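Local coordinates for Ser-thr phosphatase MSPP (Mycobacterium smegmatis, PDB 2V06), which probably dephosphorylates serine and threonine residues of proteins as a metal-binding phosphatase of the PP2C family, at residues 22-27 / 44-49; 32-37 / 225-230; 108-113 / 166-171; 112-117 / 182-187. All blocks are in the same frame, centred on the assembly; numbering follows the deposited sequence.

Overall arrangement
The chain folds as the PP2C sandwich, two five-stranded antiparallel sheets face to face with helices outside. Interaction 2 spans the gap between the sheets, and interactions 3 and 4 are strand pairings, one in each sheet; interaction 1 sets helix 42-59 on the edge strand of the sheet carrying interaction 3. Interactions 2 and 4 have centres about 7 Å apart and meet at one magnesium ion, where D36 OD2 and D186 OD1 lie 2.7 Å apart. Interaction 1, centred about 8 Å from interaction 2, reaches the same region through D23, whose OD2 is 2.7 Å from T227 OG1. Interactions 3 and 4 share D112 and S113, in the link between the sheets.

Interaction 1: 22-27 / 44-49; sequences QDACLA and HASATA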
loop_
_atom_site.group_PDB
_atom_site.type_symbol
_atom_site.label_atom_id
_atom_site.label_comp_id
_atom_site.label_asym_id
_atom_site.label_seq_id
_atom_site.Cartn_x
_atom_site.Cartn_y
_atom_site.Cartn_z
ATOM N N GLN A 22 13.461 -0.037 -0.175
ATOM C CA GLN A 22 12.898 1.156 0.459
ATOM C C GLN A 22 11.408 0.974 0.739
ATOM O O GLN A 22 10.773 1.953 1.155
ATOM C CB GLN A 22 13.156 2.387 -0.357
ATOM C CG GLN A 22 14.640 2.580 -0.701
ATOM C CD GLN A 22 14.882 3.946 -1.317
ATOM O OE1 GLN A 22 14.140 4.347 -2.217
ATOM N NE2 GLN A 22 15.937 4.594 -0.878
ATOM N N ASP A 23 10.860 -0.186 0.514
ATOM C CA ASP A 23 9.510 -0.490 0.914
ATOM C C ASP A 23 9.489 -0.908 2.383
ATOM O O ASP A 23 10.478 -1.409 2.953
ATOM C CB ASP A 23 8.917 -1.650 0.117
ATOM C CG ASP A 23 8.485 -1.422 -1.322
ATOM O OD1 ASP A 23 8.578 -0.289 -1.850
ATOM O OD2 ASP A 23 8.008 -2.436 -1.908
ATOM N N ALA A 24 8.338 -0.801 3.058
ATOM C CA ALA A 24 8.079 -1.320 4.370
ATOM C C ALA A 24 6.640 -1.723 4.458
ATOM O O ALA A 24 5.782 -1.269 3.718
ATOM C CB ALA A 24 8.445 -0.249 5.404
ATOM N N CYS A 25 6.372 -2.618 5.411
ATOM C CA CYS A 25 4.965 -3.031 5.624
ATOM C C CYS A 25 4.719 -3.222 7.137
ATOM O O CYS A 25 5.653 -3.302 7.911
ATOM C CB CYS A 25 4.593 -4.253 4.805
ATOM S SG CYS A 25 5.541 -5.751 5.174
ATOM N N LEU A 26 3.456 -3.280 7.421
ATOM C CA LEU A 26 2.968 -3.370 8.777
ATOM C C LEU A 26 1.755 -4.280 8.823
ATOM O O LEU A 26 0.826 -4.112 8.018
ATOM C CB LEU A 26 2.577 -1.980 9.266
ATOM C CG LEU A 26 1.956 -1.728 10.617
ATOM C CD1 LEU A 26 2.938 -2.109 11.727
ATOM C CD2 LEU A 26 1.510 -0.269 10.741
ATOM N N ALA A 27 1.729 -5.139 9.822
ATOM C CA ALA A 27 0.565 -5.942 10.154
ATOM C C ALA A 27 0.484 -5.908 11.677
ATOM O O ALA A 27 1.326 -6.420 12.380
ATOM C CB ALA A 27 0.673 -7.274 9.465
ATOM N N HIS A 44 14.413 5.298 5.249
ATOM C CA HIS A 44 14.131 6.023 6.486
ATOM C C HIS A 44 12.708 6.517 6.460
ATOM O O HIS A 44 12.002 6.499 7.475
ATOM C CB HIS A 44 15.076 7.213 6.657
ATOM C CG HIS A 44 16.438 6.773 6.977
ATOM N ND1 HIS A 44 17.470 7.647 6.996
ATOM C CD2 HIS A 44 16.943 5.590 7.334
ATOM C CE1 HIS A 44 18.573 7.023 7.340
ATOM N NE2 HIS A 44 18.287 5.763 7.558
ATOM N N ALA A 45 12.286 7.001 5.330
ATOM C CA ALA A 45 10.940 7.591 5.235
ATOM C C ALA A 45 9.862 6.530 5.457
ATOM O O ALA A 45 8.964 6.753 6.266
ATOM C CB ALA A 45 10.774 8.246 3.884
ATOM N N SER A 46 9.970 5.417 4.771
ATOM C CA SER A 46 8.928 4.372 4.879
ATOM C C SER A 46 8.943 3.752 6.270
ATOM O O SER A 46 7.892 3.550 6.910
ATOM C CB SER A 46 9.039 3.359 3.744
ATOM O OG SER A 46 10.299 2.785 3.803
ATOM N N ALA A 47 10.126 3.474 6.802
ATOM C CA ALA A 47 10.169 2.837 8.148
ATOM C C ALA A 47 9.639 3.787 9.195
ATOM O O ALA A 47 8.907 3.409 10.104
ATOM C CB ALA A 47 11.616 2.427 8.450
ATOM N N THR A 48 10.040 5.073 9.145
ATOM C CA THR A 48 9.575 6.030 10.151
ATOM C C THR A 48 8.080 6.222 9.990
ATOM O O THR A 48 7.399 6.309 11.037
ATOM C CB THR A 48 10.330 7.363 9.981
ATOM O OG1 THR A 48 11.727 7.155 10.144
ATOM C CG2 THR A 48 9.868 8.390 11.000
ATOM N N ALA A 49 7.566 6.308 8.787
ATOM C CA ALA A 49 6.142 6.504 8.627
ATOM C C ALA A 49 5.389 5.390 9.315
ATOM O O ALA A 49 4.417 5.619 10.019
ATOM C CB ALA A 49 5.821 6.604 7.154
HETATM O O HOH W 1 12.179 0.749 4.238
#
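S46 of the helix reaches across to the start of the strand and gives its hydroxyl to the backbone carbonyl of Q22, with OG 2.8 Å from O. The donor comes in 51° out of the carbonyl plane. The serine manages this because OG sits between its own backbone N and carbonyl carbon (chi1 59°), turned toward the strand. Next to the bond is the close apolar part: A24 CB lies 3.9 Å from S46 OG and 4.0 Å from S46 CB. The axes of the short segments run almost parallel, 7.4 Å apart, and small side chains, alanine and serine, are consistent with so near an approach. The looser side lies around a water that donates to S46 OG at 2.8 Å and is 3.0 Å from D23 O. This seats helix 42-59 of the PP2C sandwich on the edge strand of its sheet. D23 turns its carboxylate the other way, to T227 and S185. G42 O also hydrogen-bonds S46 OG. With one proton and several oxygens around it, the hydroxyl probably divides its donation while the water fills an acceptor position, so at this end the helix is tied to the strand mainly by polar groups.

Interaction 2: 32-37 / 225-230; sequences YAVADG and NTTVVV. With MG (magnesium ion), chain C; MG (magnesium ion), chain B.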
loop_
_atom_site.group_PDB
_atom_site.type_symbol
_atom_site.label_atom_id
_atom_site.label_comp_id
_atom_site.label_asym_id
_atom_site.label_seq_id
_atom_site.Cartn_x
_atom_site.Cartn_y
_atom_site.Cartn_z
ATOM N N TYR A 32 -3.112 -2.608 8.865
ATOM C CA TYR A 32 -2.235 -3.153 7.848
ATOM C C TYR A 32 -1.786 -2.035 6.950
ATOM O O TYR A 32 -2.593 -1.143 6.643
ATOM C CB TYR A 32 -2.939 -4.222 6.977
ATOM C CG TYR A 32 -3.398 -5.358 7.868
ATOM C CD1 TYR A 32 -2.527 -6.401 8.094
ATOM C CD2 TYR A 32 -4.660 -5.338 8.474
ATOM C CE1 TYR A 32 -2.915 -7.437 8.892
ATOM C CE2 TYR A 32 -5.033 -6.392 9.321
ATOM C CZ TYR A 32 -4.135 -7.415 9.522
ATOM O OH TYR A 32 -4.527 -8.460 10.330
ATOM N N ALA A 33 -0.533 -2.009 6.532
ATOM C CA ALA A 33 -0.080 -0.918 5.716
ATOM C C ALA A 33 1.148 -1.311 4.884
ATOM O O ALA A 33 1.895 -2.195 5.252
ATOM C CB ALA A 33 0.273 0.297 6.543
ATOM N N VAL A 34 1.289 -0.590 3.785
ATOM C CA VAL A 34 2.478 -0.605 2.928
ATOM C C VAL A 34 2.945 0.835 2.734
ATOM O O VAL A 34 2.098 1.726 2.545
ATOM C CB VAL A 34 2.226 -1.265 1.571
ATOM C CG1 VAL A 34 3.418 -1.073 0.671
ATOM C CG2 VAL A 34 1.926 -2.741 1.740
ATOM N N ALA A 35 4.252 1.021 2.796
ATOM C CA ALA A 35 4.860 2.323 2.545
ATOM C C ALA A 35 6.009 2.114 1.529
ATOM O O ALA A 35 6.914 1.317 1.837
ATOM C CB ALA A 35 5.350 2.998 3.794
ATOM N N ASP A 36 5.959 2.772 0.408
ATOM C CA ASP A 36 7.000 2.704 -0.607
ATOM C C ASP A 36 7.813 3.985 -0.552
ATOM O O ASP A 36 7.374 5.039 -1.013
ATOM C CB ASP A 36 6.340 2.489 -1.995
ATOM C CG ASP A 36 7.345 2.384 -3.118
ATOM O OD1 ASP A 36 8.520 2.748 -2.880
ATOM O OD2 ASP A 36 6.957 1.978 -4.245
ATOM N N GLY A 37 9.002 3.883 0.005
ATOM C CA GLY A 37 9.901 5.018 0.103
ATOM C C GLY A 37 10.593 5.285 -1.211
ATOM O O GLY A 37 10.803 4.421 -2.050
ATOM N N ASN A 225 11.467 -2.895 -5.823
ATOM C CA ASN A 225 11.062 -3.580 -4.593
ATOM C C ASN A 225 9.567 -3.959 -4.734
ATOM O O ASN A 225 8.772 -3.149 -5.249
ATOM C CB ASN A 225 11.197 -2.685 -3.402
ATOM C CG ASN A 225 12.546 -1.972 -3.294
ATOM O OD1 ASN A 225 12.597 -0.817 -2.847
ATOM N ND2 ASN A 225 13.630 -2.652 -3.643
ATOM N N THR A 226 9.194 -5.114 -4.191
ATOM C CA THR A 226 7.793 -5.555 -4.180
ATOM C C THR A 226 7.459 -5.918 -2.752
ATOM O O THR A 226 8.158 -6.713 -2.125
ATOM C CB THR A 226 7.564 -6.764 -5.103
ATOM O OG1 THR A 226 7.822 -6.373 -6.447
ATOM C CG2 THR A 226 6.114 -7.243 -4.972
ATOM N N THR A 227 6.347 -5.371 -2.264
ATOM C CA THR A 227 5.878 -5.626 -0.924
ATOM C C THR A 227 4.360 -5.848 -0.984
ATOM O O THR A 227 3.678 -5.106 -1.697
ATOM C CB THR A 227 6.177 -4.464 -0.008
ATOM O OG1 THR A 227 7.609 -4.299 -0.011
ATOM C CG2 THR A 227 5.710 -4.692 1.364
ATOM N N VAL A 228 3.887 -6.873 -0.305
ATOM C CA VAL A 228 2.486 -7.270 -0.399
ATOM C C VAL A 228 2.009 -7.618 1.024
ATOM O O VAL A 228 2.726 -8.225 1.812
ATOM C CB VAL A 228 2.287 -8.461 -1.348
ATOM C CG1 VAL A 228 2.536 -8.042 -2.782
ATOM C CG2 VAL A 228 3.177 -9.615 -0.985
ATOM N N VAL A 229 0.745 -7.316 1.259
ATOM C CA VAL A 229 0.041 -7.660 2.470
ATOM C C VAL A 229 -1.298 -8.237 2.011
ATOM O O VAL A 229 -2.037 -7.544 1.303
ATOM C CB VAL A 229 -0.201 -6.448 3.386
ATOM C CG1 VAL A 229 -0.958 -6.810 4.624
ATOM C CG2 VAL A 229 1.116 -5.803 3.737
ATOM N N VAL A 230 -1.577 -9.494 2.395
ATOM C CA VAL A 230 -2.812 -10.161 2.048
ATOM C C VAL A 230 -3.617 -10.367 3.322
ATOM O O VAL A 230 -3.079 -10.844 4.314
ATOM C CB VAL A 230 -2.465 -11.520 1.368
ATOM C CG1 VAL A 230 -3.709 -12.400 1.293
ATOM C CG2 VAL A 230 -1.920 -11.311 -0.037
HETATM MG MG MG C . 10.408 2.985 -3.530
HETATM MG MG MG B . 8.011 1.202 -5.842
HETATM O O HOH W 2 8.224 -0.499 -4.619
HETATM O O HOH W 3 10.745 1.224 -2.477
HETATM O O HOH W 4 7.899 3.007 -6.903
HETATM O O HOH W 5 10.056 1.856 -5.330
HETATM O O HOH W 6 9.850 4.584 -4.717
#
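Y32 and V34 face V229 and T227 across a gap that no direct hydrogen bond spans. N225 comes first and works through water: its backbone O takes a hydrogen bond from a water on the chain B magnesium, and its OD1 takes one from a water on the chain C magnesium. D36 bridges the two metals, with OD1 2.0 Å from the chain C ion and OD2 2.1 Å from the chain B ion, and a shared water bridges them too. G37 O is a further ligand of the chain C ion, at 2.1 Å. At T227 the methyl CG2 faces V34 CG2 at 4.3 Å, while the hydroxyl turns to D23. By now the PP2C beta sandwich is plain: strands 31-38 and 226-233 belong to different sheets, and the axes of the short segments run antiparallel at 169°, 7.5 Å apart. V228 points away from this interface, onto V210 of helix 206-219. V229 then uses both branches. CG1 approaches Y32 CD1 obliquely at 3.8 Å, the two side chains crossing near a right angle, and CG2 slides past V34 CG2 at 3.7 Å. V230 again turns outward, to P206 and V210.

Interaction 3: 108-113 / 166-171; sequences VNIGDS and IGPDVF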
loop_
_atom_site.group_PDB
_atom_site.type_symbol
_atom_site.label_atom_id
_atom_site.label_comp_id
_atom_site.label_asym_id
_atom_site.label_seq_id
_atom_site.Cartn_x
_atom_site.Cartn_y
_atom_site.Cartn_z
ATOM N N VAL A 108 -6.882 4.546 4.065
ATOM C CA VAL A 108 -6.306 5.854 3.994
ATOM C C VAL A 108 -5.101 5.706 3.050
ATOM O O VAL A 108 -4.245 4.818 3.331
ATOM C CB VAL A 108 -5.953 6.414 5.360
ATOM C CG1 VAL A 108 -5.301 7.781 5.254
ATOM C CG2 VAL A 108 -7.153 6.446 6.276
ATOM N N ASN A 109 -4.988 6.487 2.019
ATOM C CA ASN A 109 -3.897 6.281 1.070
ATOM C C ASN A 109 -3.377 7.585 0.496
ATOM O O ASN A 109 -4.120 8.541 0.226
ATOM C CB ASN A 109 -4.287 5.342 -0.057
ATOM C CG ASN A 109 -5.405 5.814 -0.978
ATOM O OD1 ASN A 109 -5.153 6.106 -2.158
ATOM N ND2 ASN A 109 -6.597 5.877 -0.441
ATOM N N ILE A 110 -2.070 7.538 0.296
ATOM C CA ILE A 110 -1.296 8.632 -0.268
ATOM C C ILE A 110 -0.258 8.043 -1.182
ATOM O O ILE A 110 0.563 7.242 -0.695
ATOM C CB ILE A 110 -0.478 9.415 0.764
ATOM C CG1 ILE A 110 -1.387 10.088 1.772
ATOM C CG2 ILE A 110 0.494 10.376 0.076
ATOM C CD1 ILE A 110 -0.757 10.427 3.090
ATOM N N GLY A 111 -0.121 8.319 -2.456
ATOM C CA GLY A 111 0.755 7.847 -3.399
ATOM C C GLY A 111 0.202 6.756 -4.305
ATOM O O GLY A 111 -0.954 6.848 -4.720
ATOM N N ASP A 112 1.002 5.734 -4.610
ATOM C CA ASP A 112 0.677 4.754 -5.629
ATOM C C ASP A 112 0.894 3.307 -5.202
ATOM O O ASP A 112 1.174 2.448 -6.024
ATOM C CB ASP A 112 1.491 5.024 -6.913
ATOM C CG ASP A 112 2.973 4.714 -6.766
ATOM O OD1 ASP A 112 3.458 4.515 -5.612
ATOM O OD2 ASP A 112 3.653 4.571 -7.781
ATOM N N SER A 113 0.670 3.018 -3.898
ATOM C CA SER A 113 0.745 1.650 -3.434
ATOM C C SER A 113 -0.674 1.103 -3.333
ATOM O O SER A 113 -1.367 1.433 -2.335
ATOM C CB SER A 113 1.420 1.631 -2.079
ATOM O OG SER A 113 2.748 2.161 -2.147
ATOM N N ILE A 166 -0.563 17.300 4.325
ATOM C CA ILE A 166 -0.981 16.260 3.410
ATOM C C ILE A 166 -2.497 16.050 3.512
ATOM O O ILE A 166 -3.080 16.184 4.616
ATOM C CB ILE A 166 -0.378 14.862 3.632
ATOM C CG1 ILE A 166 -0.517 14.387 5.068
ATOM C CG2 ILE A 166 1.034 14.793 3.156
ATOM C CD1 ILE A 166 -0.469 12.926 5.343
ATOM N N GLY A 167 -3.068 15.679 2.371
ATOM C CA GLY A 167 -4.462 15.359 2.219
ATOM C C GLY A 167 -4.627 13.936 1.634
ATOM O O GLY A 167 -4.798 13.745 0.423
ATOM N N PRO A 168 -4.575 12.926 2.490
ATOM C CA PRO A 168 -4.737 11.558 1.962
ATOM C C PRO A 168 -6.182 11.347 1.529
ATOM O O PRO A 168 -7.066 12.026 1.994
ATOM C CB PRO A 168 -4.458 10.705 3.185
ATOM C CG PRO A 168 -4.831 11.547 4.358
ATOM C CD PRO A 168 -4.408 12.946 3.967
ATOM N N ASP A 169 -6.364 10.366 0.668
ATOM C CA ASP A 169 -7.720 9.879 0.405
ATOM C C ASP A 169 -8.133 9.018 1.590
ATOM O O ASP A 169 -7.294 8.302 2.146
ATOM C CB ASP A 169 -7.720 9.086 -0.876
ATOM C CG ASP A 169 -7.572 9.912 -2.133
ATOM O OD1 ASP A 169 -7.656 11.146 -2.076
ATOM O OD2 ASP A 169 -7.422 9.284 -3.221
ATOM N N VAL A 170 -9.402 9.029 1.928
ATOM C CA VAL A 170 -9.954 8.314 3.065
ATOM C C VAL A 170 -11.293 7.764 2.644
ATOM O O VAL A 170 -12.159 8.567 2.221
ATOM C CB VAL A 170 -10.141 9.221 4.279
ATOM C CG1 VAL A 170 -10.673 8.325 5.406
ATOM C CG2 VAL A 170 -8.880 9.924 4.639
ATOM N N PHE A 171 -11.524 6.456 2.666
ATOM C CA PHE A 171 -12.851 5.958 2.257
ATOM C C PHE A 171 -13.095 4.612 2.929
ATOM O O PHE A 171 -12.148 3.839 3.210
ATOM C CB PHE A 171 -13.033 5.797 0.761
ATOM C CG PHE A 171 -14.473 6.155 0.362
ATOM C CD1 PHE A 171 -14.686 7.517 0.117
ATOM C CD2 PHE A 171 -15.474 5.238 0.265
ATOM C CE1 PHE A 171 -15.956 7.901 -0.249
ATOM C CE2 PHE A 171 -16.748 5.627 -0.102
ATOM C CZ PHE A 171 -16.981 6.965 -0.323
#
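N109 and D169 pair as a hydrogen-bonded antiparallel couple, the last ladder of one sheet of the PP2C sandwich, where strand 106-110 meets the edge strand 169-172. Both backbone bonds of the pair are made: N109 N gives its hydrogen to D169 O at 2.9 Å, and D169 N gives back to N109 O, also at 2.9 Å. Each donor is tilted a little from the plane of its carbonyl, and the N-H angles of 158° and 147° make the first bond the straighter one. D169 O has a second, weaker visitor, the CA-H of V108, with CA 3.2 Å away, so this carbonyl oxygen is used twice.

The D169 carboxylate is satisfied outside the pair. OD1 makes a salt bridge with R158, and OD2 hydrogen-bonds H130 NE2. H130 in turn takes the backbone N-H of G111 on its ND1, so the imidazole ties the loop after one strand to the start of the other.

Beyond the end of the ladder the partners are apolar. I110 lies alongside P168, pointing the same way, and crosses I166 at about a right angle; I110 is split between two conformers, so how tightly it packs stays doubtful. V108 and V170 share the sheet face opposite N109 and D169. V108 places its two methyls on different neighbours, because CG1 stands anti to its backbone N (chi1 178°) while CG2 lies beside it. CG1 rests 3.7 Å from P168 CB, and CG2 is 4.1 Å from V170 CG1.

Interaction 4: 112-117 / 182-187; sequences DSPLYR and LISSDG. With MG (magnesium ion), chain B.
Y116 and L182 lie side by side on one face of an antiparallel ladder, pointing the same way, while L115 and I183 slant across each other on the other face. The ladder joins strands 115-119 and 180-184, neighbours in one sheet of the PP2C beta sandwich, and runs out into the metal site. Y116 and L182 are its hydrogen-bonded pair: Y116 N to L182 O is 2.8 Å and L182 N to Y116 O 2.9 Å. Y116 CD2 meets L182 CD2 at 3.8 Å. The ring offers its edge to S184 OG, in the ring plane, and a water joins the two hydroxyls; Y116 and S184 are each modelled in two conformers, and the Y116 side-chain contacts are those of the given pair. On the opposite face L115 CD1 reaches I183 CG1 at 4.0 Å, helped by CG standing anti to the backbone N (chi1 173°).

P114 ends the regular ladder. Its O still accepts S184 N at 2.9 Å, but its own N has no hydrogen for S184 O.

Beyond it the carboxylates of D112 and D186 meet with their planes 45° apart, OD2 to OD2 3.5 Å, in the given one of two D186 conformers. Both are ligands of a third magnesium seen in this protein but not among the two modelled here. D186 OD2 also has a salt bridge to R153, which probably offsets some of the acids' repulsion. A water accepts the N-H of D186, can donate to D112 OD1 and also hydrogen-bonds S113 OG. D186 OD1 binds the chain B magnesium at 2.0 Å.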
loop_
_atom_site.group_PDB
_atom_site.type_symbol
_atom_site.label_atom_id
_atom_site.label_comp_id
_atom_site.label_asym_id
_atom_site.label_seq_id
_atom_site.Cartn_x
_atom_site.Cartn_y
_atom_site.Cartn_z
ATOM N N ASP A 112 1.002 5.734 -4.610
ATOM C CA ASP A 112 0.677 4.754 -5.629
ATOM C C ASP A 112 0.894 3.307 -5.202
ATOM O O ASP A 112 1.174 2.448 -6.024
ATOM C CB ASP A 112 1.491 5.024 -6.913
ATOM C CG ASP A 112 2.973 4.714 -6.766
ATOM O OD1 ASP A 112 3.458 4.515 -5.612
ATOM O OD2 ASP A 112 3.653 4.571 -7.781
ATOM N N SER A 113 0.670 3.018 -3.898
ATOM C CA SER A 113 0.745 1.650 -3.434
ATOM C C SER A 113 -0.674 1.103 -3.333
ATOM O O SER A 113 -1.367 1.433 -2.335
ATOM C CB SER A 113 1.420 1.631 -2.079
ATOM O OG SER A 113 2.748 2.161 -2.147
ATOM N N PRO A 114 -1.211 0.393 -4.275
ATOM C CA PRO A 114 -2.671 0.228 -4.287
ATOM C C PRO A 114 -3.200 -0.783 -3.266
ATOM O O PRO A 114 -2.526 -1.712 -2.823
ATOM C CB PRO A 114 -2.979 -0.279 -5.704
ATOM C CG PRO A 114 -1.738 0.093 -6.483
ATOM C CD PRO A 114 -0.593 -0.187 -5.477
ATOM N N LEU A 115 -4.490 -0.603 -2.999
ATOM C CA LEU A 115 -5.345 -1.579 -2.356
ATOM C C LEU A 115 -6.201 -2.243 -3.427
ATOM O O LEU A 115 -6.869 -1.548 -4.180
ATOM C CB LEU A 115 -6.245 -0.912 -1.299
ATOM C CG LEU A 115 -7.314 -1.798 -0.665
ATOM C CD1 LEU A 115 -6.676 -2.902 0.133
ATOM C CD2 LEU A 115 -8.210 -0.929 0.194
ATOM N N TYR A 116 -6.238 -3.546 -3.384
ATOM C CA TYR A 116 -7.106 -4.360 -4.225
ATOM C C TYR A 116 -8.040 -5.216 -3.388
ATOM O O TYR A 116 -7.704 -5.627 -2.267
ATOM C CB TYR A 116 -6.340 -5.285 -5.136
ATOM C CG TYR A 116 -5.134 -4.698 -5.825
ATOM C CD1 TYR A 116 -5.285 -4.304 -7.152
ATOM C CD2 TYR A 116 -3.900 -4.556 -5.167
ATOM C CE1 TYR A 116 -4.201 -3.756 -7.833
ATOM C CE2 TYR A 116 -2.849 -4.008 -5.882
ATOM C CZ TYR A 116 -2.991 -3.615 -7.184
ATOM O OH TYR A 116 -1.964 -3.073 -7.924
ATOM N N ARG A 117 -9.203 -5.481 -3.946
ATOM C CA ARG A 117 -10.099 -6.487 -3.401
ATOM C C ARG A 117 -10.148 -7.678 -4.340
ATOM O O ARG A 117 -10.284 -7.472 -5.545
ATOM C CB ARG A 117 -11.509 -5.922 -3.195
ATOM C CG ARG A 117 -12.461 -6.923 -2.529
ATOM C CD ARG A 117 -13.845 -6.279 -2.484
ATOM N NE ARG A 117 -14.395 -6.241 -3.847
ATOM C CZ ARG A 117 -15.340 -5.387 -4.241
ATOM N NH1 ARG A 117 -15.871 -4.479 -3.440
ATOM N NH2 ARG A 117 -15.697 -5.527 -5.513
ATOM N N LEU A 182 -5.647 -7.075 -0.786
ATOM C CA LEU A 182 -4.215 -7.065 -1.076
ATOM C C LEU A 182 -3.774 -5.603 -1.051
ATOM O O LEU A 182 -4.323 -4.811 -1.819
ATOM C CB LEU A 182 -3.925 -7.673 -2.449
ATOM C CG LEU A 182 -2.523 -7.472 -3.009
ATOM C CD1 LEU A 182 -1.458 -8.131 -2.148
ATOM C CD2 LEU A 182 -2.417 -7.979 -4.467
ATOM N N ILE A 183 -2.796 -5.284 -0.253
ATOM C CA ILE A 183 -2.109 -3.993 -0.321
ATOM C C ILE A 183 -0.755 -4.276 -0.948
ATOM O O ILE A 183 -0.066 -5.220 -0.520
ATOM C CB ILE A 183 -1.902 -3.296 1.031
ATOM C CG1 ILE A 183 -3.148 -3.370 1.950
ATOM C CG2 ILE A 183 -1.453 -1.870 0.824
ATOM C CD1 ILE A 183 -2.862 -2.872 3.326
ATOM N N SER A 184 -0.364 -3.510 -1.947
ATOM C CA SER A 184 0.957 -3.768 -2.517
ATOM C C SER A 184 1.639 -2.457 -2.870
ATOM O O SER A 184 1.042 -1.461 -3.132
ATOM C CB SER A 184 0.858 -4.613 -3.770
ATOM O OG SER A 184 0.465 -3.896 -4.930
ATOM N N SER A 185 2.962 -2.526 -2.883
ATOM C CA SER A 185 3.700 -1.475 -3.556
ATOM C C SER A 185 3.533 -1.637 -5.061
ATOM O O SER A 185 3.148 -2.713 -5.564
ATOM C CB SER A 185 5.170 -1.425 -3.147
ATOM O OG SER A 185 5.836 -2.590 -3.533
ATOM N N ASP A 186 3.874 -0.596 -5.809
ATOM C CA ASP A 186 3.857 -0.626 -7.262
ATOM C C ASP A 186 4.755 -1.685 -7.872
ATOM O O ASP A 186 4.582 -2.031 -9.061
ATOM C CB ASP A 186 4.134 0.775 -7.797
ATOM C CG ASP A 186 5.552 1.252 -7.611
ATOM O OD1 ASP A 186 6.234 0.832 -6.637
ATOM O OD2 ASP A 186 6.009 2.047 -8.478
ATOM N N GLY A 187 5.742 -2.211 -7.160
ATOM C CA GLY A 187 6.661 -3.181 -7.750
ATOM C C GLY A 187 5.953 -4.416 -8.215
ATOM O O GLY A 187 6.429 -5.060 -9.178
HETATM MG MG MG B . 8.011 1.202 -5.842
HETATM O O HOH W 7 4.213 1.984 -4.491
HETATM O O HOH W 8 1.045 -2.919 -7.663
HETATM O O HOH W 4 7.899 3.007 -6.903
HETATM O O HOH W 2 8.224 -0.499 -4.619
HETATM O O HOH W 5 10.056 1.856 -5.330
#